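Local coordinates for protein post-proline cleaving enzyme (PDB 4HVT) that probably cleaves oligopeptides after proline residues, acting as a serine peptidase of the prolyl oligopeptidase family, at residues A245-L248 with L249-I253; L331-E334 with S335-T338; K534-T537 with A538-F542; M595-Y598 with K599-G602. One frame throughout, in Å; residues are numbered along the deposited sequence. Where two conformers were deposited one is given.

The four contacts illustrate how nearby side chains meet round turns and along a helix, in both halves of a two-domain enzyme. Contact 1, at a strand end and loop, and contact 2, in a loop, belong to the beta-propeller, their centres 22 Å apart and their nearest atoms about 8 Å apart. Contacts 3 and 4 lie in the alpha/beta-hydrolase domain, 21 Å between centres and about 7 Å between nearest atoms. Contacts 1 and 3 are on opposite sides of the chain's centre, centres 40 Å apart. Of the probable catalytic triad Ser566, Asp649 and His682, the serine elbow lies near Phe539 of contact 3 without touching it. Contact 4 carries an ethanediol, probably from the crystallisation liquor.

Contact 1. Residues A245-L248 with L249-I253; sequences AGKL and LSDTI
Lys247 lays its aliphatic arm across the carboxylate of Asp251, the two side chains meeting at about a right angle. A bend at chi2 (-78°) turns the chain after CG, and a second bend at chi4 (51°) brings the ammonium round to the acid. Lys247 CE passes 3.4 Å from Asp251 OD1, and Lys247 NZ then closes a salt bridge of 2.7 Å to that same oxygen, on its syn lone pair. Asp251 OD2 stays 3.6 Å from Lys247 NZ, which leaves the grip one-sided. The ammonium has a second hydrogen bond to the backbone oxygen of Trp192, on strand 190-192 of another four-stranded sheet. Leu248 and Leu249 lie side by side and point the same way, with Leu248 CG 4.2 Å from Leu249 CD2, and both rest on Val302. Beyond them the chain folds into a type I turn closed by Ile253 N to Ser250 O at 2.9 Å, while Ser250 OG and Thr252 OG1 share a hydrogen bond of 2.8 Å. Charge pairing and apolar cover thus shape the connection between strands 242-247 and 257-263, the first two strands of a four-stranded antiparallel blade of the beta-propeller.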
ATOM      1  N   ALA A 245     -10.482   3.501  15.013  1.00  8.98           N
ATOM      2  CA  ALA A 245     -10.123   3.242  16.411  1.00  8.73           C
ATOM      3  C   ALA A 245      -8.997   2.247  16.387  1.00  8.60           C
ATOM      4  O   ALA A 245      -8.888   1.422  15.491  1.00  9.17           O
ATOM      5  CB  ALA A 245     -11.289   2.682  17.193  1.00  8.92           C
ATOM      6  N   GLY A 246      -8.095   2.375  17.338  1.00  8.31           N
ATOM      7  CA  GLY A 246      -7.003   1.438  17.521  1.00  8.48           C
ATOM      8  C   GLY A 246      -6.451   1.610  18.915  1.00  8.87           C
ATOM      9  O   GLY A 246      -6.870   2.476  19.637  1.00  9.27           O
ATOM     10  N   LYS A 247      -5.505   0.778  19.331  1.00  8.92           N
ATOM     11  CA  LYS A 247      -4.874   0.984  20.654  1.00  9.59           C
ATOM     12  C   LYS A 247      -3.865   2.120  20.645  1.00  9.31           C
ATOM     13  O   LYS A 247      -3.095   2.290  19.651  1.00  9.31           O
ATOM     14  CB  LYS A 247      -4.168  -0.265  21.087  1.00 10.14           C
ATOM     15  CG  LYS A 247      -5.054  -1.454  21.403  1.00 10.95           C
ATOM     16  CD  LYS A 247      -5.697  -1.271  22.792  1.00 11.43           C
ATOM     17  CE  LYS A 247      -6.925  -2.146  23.060  1.00 12.22           C
ATOM     18  NZ  LYS A 247      -6.616  -3.581  22.741  1.00 13.17           N
ATOM     19  N   LEU A 248      -3.876   2.930  21.706  1.00  9.10           N
ATOM     20  CA  LEU A 248      -2.882   3.986  21.857  1.00  9.03           C
ATOM     21  C   LEU A 248      -1.455   3.457  22.178  1.00  9.07           C
ATOM     22  O   LEU A 248      -0.447   3.894  21.609  1.00  8.73           O
ATOM     23  CB  LEU A 248      -3.324   4.985  22.915  1.00  9.62           C
ATOM     24  CG  LEU A 248      -2.444   6.185  23.223  1.00 10.12           C
ATOM     25  CD1 LEU A 248      -2.317   7.070  21.985  1.00 10.20           C
ATOM     26  CD2 LEU A 248      -2.992   7.016  24.366  1.00 10.85           C
ATOM     27  N   LEU A 249      -1.444   2.522  23.108  1.00  9.17           N
ATOM     28  CA  LEU A 249      -0.203   1.869  23.623  1.00  9.39           C
ATOM     29  C   LEU A 249      -0.236   0.384  23.359  1.00  9.58           C
ATOM     30  O   LEU A 249      -1.205  -0.153  22.857  1.00 10.41           O
ATOM     31  CB  LEU A 249      -0.019   2.085  25.118  1.00  9.64           C
ATOM     32  CG  LEU A 249      -0.181   3.531  25.597  1.00  9.72           C
ATOM     33  CD1 LEU A 249      -0.075   3.666  27.078  1.00 10.38           C
ATOM     34  CD2 LEU A 249       0.899   4.398  24.919  1.00  9.65           C
ATOM     35  N   SER A 250       0.878  -0.305  23.651  1.00  9.74           N
ATOM     36  CA  SER A 250       0.867  -1.761  23.670  1.00 10.18           C
ATOM     37  C   SER A 250      -0.166  -2.247  24.704  1.00 10.50           C
ATOM     38  O   SER A 250      -0.238  -1.674  25.738  1.00 10.53           O
ATOM     39  CB  SER A 250       2.250  -2.251  24.139  1.00 10.50           C
ATOM     40  OG  SER A 250       2.221  -3.657  24.369  1.00 10.98           O
ATOM     41  N   ASP A 251      -0.922  -3.309  24.426  1.00 10.97           N
ATOM     42  CA  ASP A 251      -1.804  -3.941  25.387  1.00 11.62           C
ATOM     43  C   ASP A 251      -1.028  -4.296  26.672  1.00 12.20           C
ATOM     44  O   ASP A 251      -1.601  -4.397  27.722  1.00 12.28           O
ATOM     45  CB  ASP A 251      -2.412  -5.222  24.855  1.00 12.49           C
ATOM     46  CG  ASP A 251      -3.582  -4.995  23.910  1.00 13.35           C
ATOM     47  OD1 ASP A 251      -4.429  -4.147  24.226  1.00 14.53           O
ATOM     48  OD2 ASP A 251      -3.689  -5.698  22.890  1.00 14.66           O
ATOM     49  N   THR A 252       0.292  -4.540  26.562  1.00 12.51           N
ATOM     50  CA  THR A 252       1.024  -4.912  27.771  1.00 13.00           C
ATOM     51  C   THR A 252       1.176  -3.745  28.741  1.00 12.88           C
ATOM     52  O   THR A 252       1.530  -3.959  29.921  1.00 13.28           O
ATOM     53  CB  THR A 252       2.457  -5.451  27.508  1.00 13.97           C
ATOM     54  OG1 THR A 252       3.228  -4.432  26.859  1.00 13.07           O
ATOM     55  CG2 THR A 252       2.428  -6.684  26.638  1.00 14.58           C
ATOM     56  N   ILE A 253       0.948  -2.536  28.264  1.00 11.84           N
ATOM     57  CA  ILE A 253       0.985  -1.331  29.069  1.00 12.34           C
ATOM     58  C   ILE A 253      -0.438  -0.871  29.389  1.00 12.69           C
ATOM     59  O   ILE A 253      -0.720  -0.528  30.542  1.00 12.85           O
ATOM     60  CB  ILE A 253       1.748  -0.255  28.299  1.00 12.30           C
ATOM     61  CG1 ILE A 253       3.096  -0.829  27.774  1.00 12.45           C
ATOM     62  CG2 ILE A 253       1.944   0.984  29.144  1.00 13.31           C
ATOM     63  CD1 ILE A 253       4.125  -1.156  28.833  1.00 13.03           C
TER

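Contact 2. Residues L331-E334 with S335-T338; sequences LKTE and SDKT
Two overlapping turns at the protein surface make up this local contact, in the loop that joins strands 322-326 and 341-344 at one side of a beta-propeller blade. Thr333 starts the first turn. Its carbonyl and its hydroxyl both receive Asp336 N, through weak bonds of 3.0 Å to Thr333 O and 3.3 Å to Thr333 OG1. The hydroxyl can reach that N-H because it sits between the backbone N and the carbonyl carbon (chi1 56°). A water also accepts from Thr333 N at 3.1 Å and donates to Asp336 OD2, so the weak direct bonds are supplemented through solvent. The second turn is closed one residue on by Lys337 N to Glu334 O, 3.2 Å, with the donor well above the carbonyl plane. Outside the turns, Lys332 runs its extended chain over Asp336 at about a right angle, Lys332 CD lying 3.4 Å from Asp336 O; its ammonium ends well away from the carboxylate, Lys332 NZ being 6.2 Å from Asp336 OD2. Glu334 turns the other way, and its OE2 is hydrogen-bonded by Lys313 N. Lys337 is the buried member of the group. Its ammonium is held by three backbone carbonyls, those of Asn287, Asp329 and Lys332; the chi4 bend (65°) swings Lys337 NZ to within 2.8 Å of Lys332 O.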
ATOM      1  N   LEU A 331      -2.903  15.419  26.062  1.00 14.48           N
ATOM      2  CA  LEU A 331      -4.133  16.148  26.468  1.00 16.40           C
ATOM      3  C   LEU A 331      -3.882  17.544  26.968  1.00 18.68           C
ATOM      4  O   LEU A 331      -4.859  18.260  27.331  1.00 22.59           O
ATOM      5  CB  LEU A 331      -4.862  15.270  27.503  1.00 16.39           C
ATOM      6  CG  LEU A 331      -5.221  13.863  27.001  1.00 16.07           C
ATOM      7  CD1 LEU A 331      -6.028  13.089  28.050  1.00 17.37           C
ATOM      8  CD2 LEU A 331      -5.961  13.952  25.678  1.00 15.82           C
ATOM      9  N   LYS A 332      -2.627  17.965  27.029  1.00 19.84           N
ATOM     10  CA  LYS A 332      -2.232  19.186  27.714  1.00 21.64           C
ATOM     11  C   LYS A 332      -1.934  20.286  26.721  1.00 23.20           C
ATOM     12  O   LYS A 332      -1.593  20.038  25.539  1.00 22.44           O
ATOM     13  CB  LYS A 332      -0.986  18.952  28.599  1.00 22.50           C
ATOM     14  CG  LYS A 332      -1.192  17.897  29.658  1.00 23.63           C
ATOM     15  CD  LYS A 332      -0.171  17.999  30.779  1.00 26.08           C
ATOM     16  CE  LYS A 332      -0.394  16.889  31.809  1.00 27.80           C
ATOM     17  NZ  LYS A 332       0.152  17.261  33.138  1.00 29.91           N
ATOM     18  N   THR A 333      -2.056  21.533  27.209  1.00 25.36           N
ATOM     19  CA  THR A 333      -1.617  22.669  26.399  1.00 27.78           C
ATOM     20  C   THR A 333      -0.110  22.606  26.225  1.00 29.06           C
ATOM     21  O   THR A 333       0.590  21.931  27.002  1.00 27.29           O
ATOM     22  CB  THR A 333      -1.933  24.016  27.062  1.00 29.07           C
ATOM     23  OG1 THR A 333      -1.335  24.059  28.375  1.00 30.88           O
ATOM     24  CG2 THR A 333      -3.445  24.192  27.167  1.00 30.10           C
ATOM     25  N   GLU A 334       0.377  23.304  25.213  1.00 31.24           N
ATOM     26  CA  GLU A 334       1.819  23.470  25.011  1.00 35.14           C
ATOM     27  C   GLU A 334       2.535  23.915  26.300  1.00 36.63           C
ATOM     28  O   GLU A 334       3.600  23.395  26.621  1.00 36.96           O
ATOM     29  CB  GLU A 334       2.085  24.466  23.883  1.00 37.05           C
ATOM     30  CG  GLU A 334       3.548  24.914  23.764  1.00 40.11           C
ATOM     31  CD  GLU A 334       3.785  25.968  22.679  1.00 41.85           C
ATOM     32  OE1 GLU A 334       3.069  25.994  21.667  1.00 44.90           O
ATOM     33  OE2 GLU A 334       4.714  26.776  22.830  1.00 45.41           O
ATOM     34  N   SER A 335       1.934  24.851  27.043  1.00 37.97           N
ATOM     35  CA  SER A 335       2.484  25.293  28.363  1.00 40.55           C
ATOM     36  C   SER A 335       2.670  24.171  29.387  1.00 39.91           C
ATOM     37  O   SER A 335       3.621  24.194  30.155  1.00 38.60           O
ATOM     38  CB  SER A 335       1.592  26.360  29.013  1.00 42.19           C
ATOM     39  OG  SER A 335       1.979  27.641  28.596  1.00 45.69           O
ATOM     40  N   ASP A 336       1.729  23.232  29.417  1.00 35.71           N
ATOM     41  CA  ASP A 336       1.773  22.124  30.348  1.00 33.96           C
ATOM     42  C   ASP A 336       2.524  20.853  29.790  1.00 31.54           C
ATOM     43  O   ASP A 336       2.641  19.895  30.557  1.00 32.71           O
ATOM     44  CB  ASP A 336       0.332  21.782  30.834  1.00 33.40           C
ATOM     45  CG  ASP A 336      -0.354  22.932  31.682  1.00 36.25           C
ATOM     46  OD1 ASP A 336       0.342  23.748  32.294  1.00 37.57           O
ATOM     47  OD2 ASP A 336      -1.612  22.997  31.765  1.00 33.79           O
ATOM     48  N   LYS A 337       3.046  20.842  28.534  1.00 27.81           N
ATOM     49  CA  LYS A 337       3.760  19.622  27.875  1.00 25.87           C
ATOM     50  C   LYS A 337       5.275  19.263  28.135  1.00 26.17           C
ATOM     51  O   LYS A 337       6.163  19.119  27.176  1.00 26.87           O
ATOM     52  CB  LYS A 337       3.688  19.640  26.379  1.00 24.66           C
ATOM     53  CG  LYS A 337       2.391  19.195  25.746  1.00 22.22           C
ATOM     54  CD  LYS A 337       2.562  19.254  24.242  1.00 20.89           C
ATOM     55  CE  LYS A 337       1.582  18.322  23.590  1.00 20.39           C
ATOM     56  NZ  LYS A 337       0.168  18.745  23.796  1.00 20.66           N
ATOM     57  N   THR A 338       5.497  18.916  29.365  1.00 22.36           N
ATOM     58  CA  THR A 338       6.833  18.877  29.883  1.00 21.78           C
ATOM     59  C   THR A 338       7.702  17.738  29.339  1.00 18.81           C
ATOM     60  O   THR A 338       8.916  17.826  29.424  1.00 19.07           O
ATOM     61  CB  THR A 338       6.774  18.758  31.416  1.00 23.05           C
ATOM     62  OG1 THR A 338       6.200  17.501  31.767  1.00 23.75           O
ATOM     63  CG2 THR A 338       5.927  19.885  32.047  1.00 24.50           C
TER
HETATM   64  O   HOH W   1      -2.926  21.603  30.162  1.00 30.29           O

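Contact 3. Residues K534-T537 with A538-F542; sequences KRQT and AFNDF
Thr537, Phe539 and Gln536 carry this contact, which spans the first turns of helix 536-551. Phe539 folds its ring back beneath the preceding backbone: Arg535 O stands 3.6 Å above the ring plane, over its centre, while the same carbonyl takes only weak bonds from Ala538 N and Phe539 N. The arm of Arg535 crosses the ring at about a right angle, Arg535 CD coming 3.9 Å from Phe539 CZ, before its guanidinium leaves for Ala530 O, Asn567 and Glu610. Gln536 begins with CG anti to its backbone nitrogen (chi1 -173°), then bends at chi2, which curls the amide forward along the helix toward Asn540. There Gln536 NE2 donates to Asn540 OD1 at 3.0 Å, nearly straight at 176°. The acceptor lies in the plane of the glutamine amide, yet the donor sits well above the carbonyl plane of Asn540, and the two amides are twisted 51° against each other. Gln536 OE1 is engaged by Gln578. Thr537 works mainly through its backbone: its O accepts Asp541 N at 3.0 Å, while its side chain rests on Phe457 and Arg517. Asp541 is satisfied by Ser456 and Arg517. The Phe539 ring packs on Leu571 and Val574 of helix 567-578 and meets Tyr626 of helix 617-626 edge-to-face, so this ring joins the start of helix 536-551 to both helices.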
ATOM      1  N   LYS A 534       0.232  21.869  -8.343  1.00 15.65           N
ATOM      2  CA  LYS A 534       1.643  21.705  -8.707  1.00 16.24           C
ATOM      3  C   LYS A 534       1.920  20.322  -9.274  1.00 15.30           C
ATOM      4  O   LYS A 534       3.077  19.946  -9.464  1.00 14.72           O
ATOM      5  CB  LYS A 534       2.533  21.939  -7.499  1.00 17.06           C
ATOM      6  CG  LYS A 534       2.516  23.339  -6.961  1.00 19.33           C
ATOM      7  CD  LYS A 534       3.305  23.453  -5.672  1.00 20.97           C
ATOM      8  CE  LYS A 534       3.245  24.869  -5.162  1.00 24.85           C
ATOM      9  NZ  LYS A 534       4.373  25.055  -4.212  1.00 29.28           N
ATOM     10  N   ARG A 535       0.876  19.583  -9.611  1.00 14.50           N
ATOM     11  CA  ARG A 535       1.100  18.197 -10.067  1.00 13.73           C
ATOM     12  C   ARG A 535       2.034  18.082 -11.273  1.00 14.06           C
ATOM     13  O   ARG A 535       2.761  17.074 -11.419  1.00 13.69           O
ATOM     14  CB  ARG A 535      -0.210  17.453 -10.394  1.00 13.63           C
ATOM     15  CG  ARG A 535      -0.598  16.369  -9.379  1.00 12.77           C
ATOM     16  CD  ARG A 535       0.419  15.237  -9.357  1.00 12.47           C
ATOM     17  NE  ARG A 535      -0.071  14.043  -8.647  1.00 11.75           N
ATOM     18  CZ  ARG A 535      -0.091  13.914  -7.319  1.00 11.22           C
ATOM     19  NH1 ARG A 535       0.353  14.873  -6.539  1.00 11.19           N
ATOM     20  NH2 ARG A 535      -0.598  12.811  -6.801  1.00 10.88           N
ATOM     21  N   GLN A 536       1.991  19.078 -12.156  1.00 14.37           N
ATOM     22  CA  GLN A 536       2.897  19.033 -13.308  1.00 15.02           C
ATOM     23  C   GLN A 536       4.371  18.854 -12.964  1.00 15.35           C
ATOM     24  O   GLN A 536       5.144  18.328 -13.797  1.00 16.24           O
ATOM     25  CB  GLN A 536       2.677  20.280 -14.177  1.00 15.52           C
ATOM     26  CG  GLN A 536       3.450  20.248 -15.465  1.00 15.98           C
ATOM     27  CD  GLN A 536       2.921  19.185 -16.441  1.00 16.00           C
ATOM     28  OE1 GLN A 536       1.736  19.006 -16.605  1.00 16.00           O
ATOM     29  NE2 GLN A 536       3.829  18.463 -17.086  1.00 16.34           N
ATOM     30  N   THR A 537       4.779  19.232 -11.750  1.00 15.43           N
ATOM     31  CA  THR A 537       6.133  19.033 -11.297  1.00 15.24           C
ATOM     32  C   THR A 537       6.474  17.507 -11.250  1.00 14.65           C
ATOM     33  O   THR A 537       7.539  17.099 -11.727  1.00 14.94           O
ATOM     34  CB  THR A 537       6.363  19.748  -9.948  1.00 15.44           C
ATOM     35  OG1 THR A 537       6.355  21.158 -10.150  1.00 16.70           O
ATOM     36  CG2 THR A 537       7.710  19.326  -9.285  1.00 15.47           C
ATOM     37  N   ALA A 538       5.560  16.684 -10.765  1.00 13.45           N
ATOM     38  CA  ALA A 538       5.770  15.238 -10.742  1.00 12.75           C
ATOM     39  C   ALA A 538       5.985  14.723 -12.157  1.00 13.26           C
ATOM     40  O   ALA A 538       6.895  13.939 -12.417  1.00 13.25           O
ATOM     41  CB  ALA A 538       4.584  14.515 -10.095  1.00 12.03           C
ATOM     42  N   PHE A 539       5.146  15.174 -13.070  1.00 13.45           N
ATOM     43  CA  PHE A 539       5.172  14.696 -14.417  1.00 14.13           C
ATOM     44  C   PHE A 539       6.493  15.105 -15.113  1.00 14.90           C
ATOM     45  O   PHE A 539       7.098  14.307 -15.785  1.00 15.00           O
ATOM     46  CB  PHE A 539       3.961  15.167 -15.209  1.00 14.36           C
ATOM     47  CG  PHE A 539       2.605  14.972 -14.497  1.00 13.56           C
ATOM     48  CD1 PHE A 539       2.321  13.845 -13.730  1.00 13.04           C
ATOM     49  CD2 PHE A 539       1.594  15.901 -14.646  1.00 13.95           C
ATOM     50  CE1 PHE A 539       1.106  13.667 -13.082  1.00 12.59           C
ATOM     51  CE2 PHE A 539       0.375  15.710 -14.018  1.00 13.37           C
ATOM     52  CZ  PHE A 539       0.129  14.592 -13.238  1.00 12.85           C
ATOM     53  N   ASN A 540       6.921  16.349 -14.884  1.00 15.52           N
ATOM     54  CA  ASN A 540       8.181  16.844 -15.412  1.00 16.10           C
ATOM     55  C   ASN A 540       9.349  16.007 -14.896  1.00 15.98           C
ATOM     56  O   ASN A 540      10.258  15.698 -15.659  1.00 16.32           O
ATOM     57  CB  ASN A 540       8.405  18.294 -15.017  1.00 16.76           C
ATOM     58  CG  ASN A 540       7.465  19.241 -15.734  1.00 17.49           C
ATOM     59  OD1 ASN A 540       6.825  18.884 -16.725  1.00 18.08           O
ATOM     60  ND2 ASN A 540       7.411  20.466 -15.256  1.00 18.18           N
ATOM     61  N   ASP A 541       9.306  15.623 -13.620  1.00 15.43           N
ATOM     62  CA  ASP A 541      10.369  14.774 -13.043  1.00 15.17           C
ATOM     63  C   ASP A 541      10.454  13.463 -13.799  1.00 15.10           C
ATOM     64  O   ASP A 541      11.515  12.946 -14.089  1.00 15.03           O
ATOM     65  CB  ASP A 541      10.096  14.498 -11.584  1.00 14.71           C
ATOM     66  CG  ASP A 541      10.336  15.716 -10.708  1.00 14.88           C
ATOM     67  OD1 ASP A 541      10.837  16.708 -11.253  1.00 15.25           O
ATOM     68  OD2 ASP A 541       9.997  15.687  -9.485  1.00 14.45           O
ATOM     69  N   PHE A 542       9.299  12.925 -14.119  1.00 15.16           N
ATOM     70  CA  PHE A 542       9.239  11.653 -14.818  1.00 15.37           C
ATOM     71  C   PHE A 542       9.844  11.823 -16.236  1.00 16.03           C
ATOM     72  O   PHE A 542      10.600  11.006 -16.670  1.00 15.89           O
ATOM     73  CB  PHE A 542       7.776  11.224 -14.899  1.00 15.72           C
ATOM     74  CG  PHE A 542       7.581   9.798 -15.324  1.00 16.34           C
ATOM     75  CD1 PHE A 542       7.964   8.744 -14.506  1.00 15.71           C
ATOM     76  CD2 PHE A 542       6.963   9.506 -16.509  1.00 17.04           C
ATOM     77  CE1 PHE A 542       7.761   7.435 -14.870  1.00 15.63           C
ATOM     78  CE2 PHE A 542       6.813   8.173 -16.915  1.00 17.15           C
ATOM     79  CZ  PHE A 542       7.187   7.154 -16.089  1.00 16.60           C
TER

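Contact 4. Residues M595-Y598 with K599-G602; sequences MIRY and KEFG. With EDO (1,2-ethanediol), chain E.
Arg597 grips Glu600 side-on with two nitrogens, one to each carboxylate oxygen: Arg597 NE to Glu600 OE2 at 3.0 Å and Arg597 NH2 to Glu600 OE1 at 3.0 Å. Both oxygens lie in the guanidinium plane, but both nitrogens approach from above the carboxylate plane, since the two flat groups are turned 42° against each other. The arginine gets there by a bend at chi3 (54°), which brings NE and NH2 round to face the acid; the glutamate runs out extended from CG. Phe601 covers one face of the guanidinium near its rim, with Phe601 CZ 3.8 Å from Arg597 NH2, and turns an edge to the arginine's carbonyl, Phe601 CD2 lying 3.4 Å from Arg597 O. That ring in turn stacks on Trp655. On another side of the turn, with chi1 at 75°, Tyr598 folds its ring back over its own backbone, and Lys599 CG sits over one face in a CH-pi contact, 4.3 Å from the ring centroid. The tyrosine hydroxyl bonds to Gly612 O, and the lysine ammonium pairs with Asp613 and Glu615. Beneath these side chains Glu600 N bonds to Arg597 O at 2.9 Å, in a short 3-10 turn between strand 585-589 and helix 608-611 of the alpha/beta-hydrolase domain, and a water bridges Ile596 O and Lys599 N. Gly602 N donates to the ethanediol O2 at 2.7 Å. With Glu28 also paired to its NH1, Arg597 serves two carboxylates; its positive charge would be expected to favour the ionised form of Glu600, and the two-point grip to limit rotation of the guanidinium.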
ATOM      1  N   MET A 595      -9.928  13.459 -14.063  1.00 13.66           N
ATOM      2  CA  MET A 595      -9.640  14.404 -12.993  1.00 13.37           C
ATOM      3  C   MET A 595     -10.685  15.544 -12.904  1.00 13.81           C
ATOM      4  O   MET A 595     -10.698  16.298 -11.921  1.00 13.44           O
ATOM      5  CB  MET A 595      -8.194  14.894 -13.108  1.00 13.32           C
ATOM      6  CG  MET A 595      -7.167  13.737 -13.146  1.00 13.11           C
ATOM      7  SD  MET A 595      -7.466  12.461 -11.915  1.00 12.93           S
ATOM      8  CE  MET A 595      -7.144  13.310 -10.387  1.00 12.58           C
ATOM      9  N   ILE A 596     -11.576  15.672 -13.902  1.00 14.41           N
ATOM     10  CA  ILE A 596     -12.709  16.584 -13.753  0.50 14.68           C
ATOM     11  C   ILE A 596     -13.806  15.994 -12.840  1.00 14.43           C
ATOM     12  O   ILE A 596     -14.396  16.717 -12.002  1.00 14.30           O
ATOM     13  CB  ILE A 596     -13.283  17.019 -15.116  0.50 15.35           C
ATOM     14  CG1 ILE A 596     -12.175  17.605 -16.001  0.50 15.57           C
ATOM     15  CG2 ILE A 596     -14.369  18.058 -14.898  0.50 15.62           C
ATOM     16  CD1 ILE A 596     -12.697  18.388 -17.211  0.50 16.27           C
ATOM     17  N   ARG A 597     -14.077  14.692 -13.004  1.00 14.59           N
ATOM     18  CA  ARG A 597     -15.221  14.029 -12.379  1.00 14.56           C
ATOM     19  C   ARG A 597     -14.841  13.077 -11.249  1.00 13.53           C
ATOM     20  O   ARG A 597     -15.709  12.404 -10.723  1.00 12.77           O
ATOM     21  CB  ARG A 597     -16.007  13.226 -13.444  1.00 15.62           C
ATOM     22  CG  ARG A 597     -16.542  14.132 -14.557  1.00 16.97           C
ATOM     23  CD  ARG A 597     -17.615  13.468 -15.422  1.00 18.52           C
ATOM     24  NE  ARG A 597     -18.723  12.917 -14.693  1.00 19.11           N
ATOM     25  CZ  ARG A 597     -19.525  11.927 -15.103  1.00 20.19           C
ATOM     26  NH1 ARG A 597     -19.391  11.387 -16.291  1.00 21.01           N
ATOM     27  NH2 ARG A 597     -20.497  11.502 -14.311  1.00 20.64           N
ATOM     28  N   TYR A 598     -13.578  13.073 -10.858  1.00 13.18           N
ATOM     29  CA  TYR A 598     -13.088  12.048  -9.891  1.00 12.57           C
ATOM     30  C   TYR A 598     -13.871  12.021  -8.590  1.00 12.64           C
ATOM     31  O   TYR A 598     -14.017  10.956  -7.994  1.00 12.31           O
ATOM     32  CB  TYR A 598     -11.565  12.091  -9.610  1.00 12.15           C
ATOM     33  CG  TYR A 598     -11.108  13.204  -8.725  1.00 11.79           C
ATOM     34  CD1 TYR A 598     -11.054  13.037  -7.355  1.00 11.39           C
ATOM     35  CD2 TYR A 598     -10.696  14.403  -9.266  1.00 11.90           C
ATOM     36  CE1 TYR A 598     -10.638  14.050  -6.541  1.00 11.33           C
ATOM     37  CE2 TYR A 598     -10.254  15.430  -8.476  1.00 12.05           C
ATOM     38  CZ  TYR A 598     -10.207  15.240  -7.085  1.00 11.60           C
ATOM     39  OH  TYR A 598      -9.780  16.218  -6.234  1.00 11.91           O
ATOM     40  N   LYS A 599     -14.419  13.170  -8.162  1.00 13.18           N
ATOM     41  CA  LYS A 599     -15.141  13.181  -6.891  1.00 13.60           C
ATOM     42  C   LYS A 599     -16.429  12.346  -6.935  1.00 14.27           C
ATOM     43  O   LYS A 599     -16.939  11.970  -5.879  1.00 14.07           O
ATOM     44  CB  LYS A 599     -15.519  14.601  -6.418  1.00 13.88           C
ATOM     45  CG  LYS A 599     -14.333  15.526  -6.161  1.00 14.11           C
ATOM     46  CD  LYS A 599     -14.682  16.908  -5.611  1.00 14.35           C
ATOM     47  CE  LYS A 599     -15.728  17.720  -6.407  1.00 15.56           C
ATOM     48  NZ  LYS A 599     -16.044  19.028  -5.741  1.00 15.90           N
ATOM     49  N   GLU A 600     -16.969  12.128  -8.132  1.00 14.57           N
ATOM     50  CA  GLU A 600     -18.223  11.415  -8.303  1.00 15.52           C
ATOM     51  C   GLU A 600     -18.104   9.909  -8.204  1.00 15.40           C
ATOM     52  O   GLU A 600     -19.111   9.251  -8.220  1.00 16.55           O
ATOM     53  CB  GLU A 600     -18.826  11.772  -9.666  1.00 17.43           C
ATOM     54  CG  GLU A 600     -19.157  13.235  -9.839  1.00 18.69           C
ATOM     55  CD  GLU A 600     -19.642  13.477 -11.263  1.00 20.69           C
ATOM     56  OE1 GLU A 600     -20.686  12.873 -11.630  1.00 23.61           O
ATOM     57  OE2 GLU A 600     -19.006  14.266 -12.011  1.00 21.26           O
ATOM     58  N   PHE A 601     -16.886   9.365  -8.123  1.00 14.33           N
ATOM     59  CA  PHE A 601     -16.667   7.929  -8.290  1.00 14.04           C
ATOM     60  C   PHE A 601     -15.865   7.371  -7.121  1.00 13.43           C
ATOM     61  O   PHE A 601     -14.840   7.964  -6.721  1.00 13.04           O
ATOM     62  CB  PHE A 601     -15.923   7.639  -9.595  1.00 14.19           C
ATOM     63  CG  PHE A 601     -16.745   7.973 -10.817  1.00 14.73           C
ATOM     64  CD1 PHE A 601     -17.715   7.088 -11.270  1.00 15.21           C
ATOM     65  CD2 PHE A 601     -16.575   9.163 -11.475  1.00 15.03           C
ATOM     66  CE1 PHE A 601     -18.489   7.406 -12.375  1.00 15.84           C
ATOM     67  CE2 PHE A 601     -17.387   9.526 -12.550  1.00 15.68           C
ATOM     68  CZ  PHE A 601     -18.324   8.627 -13.025  1.00 15.98           C
ATOM     69  N   GLY A 602     -16.311   6.234  -6.569  1.00 13.12           N
ATOM     70  CA  GLY A 602     -15.541   5.576  -5.500  1.00 12.40           C
ATOM     71  C   GLY A 602     -15.294   6.500  -4.309  1.00 12.11           C
ATOM     72  O   GLY A 602     -16.206   7.272  -3.951  1.00 12.92           O
TER
HETATM   73  C1  EDO E 804     -19.072   3.833  -5.389  1.00 33.37           C
HETATM   74  O1  EDO E 804     -17.997   2.932  -5.684  1.00 34.01           O
HETATM   75  C2  EDO E 804     -19.627   4.524  -6.610  1.00 32.00           C
HETATM   76  O2  EDO E 804     -18.929   5.716  -6.982  1.00 30.67           O
HETATM   77  O   HOH W   2     -15.110  15.716  -9.504  1.00 13.99           O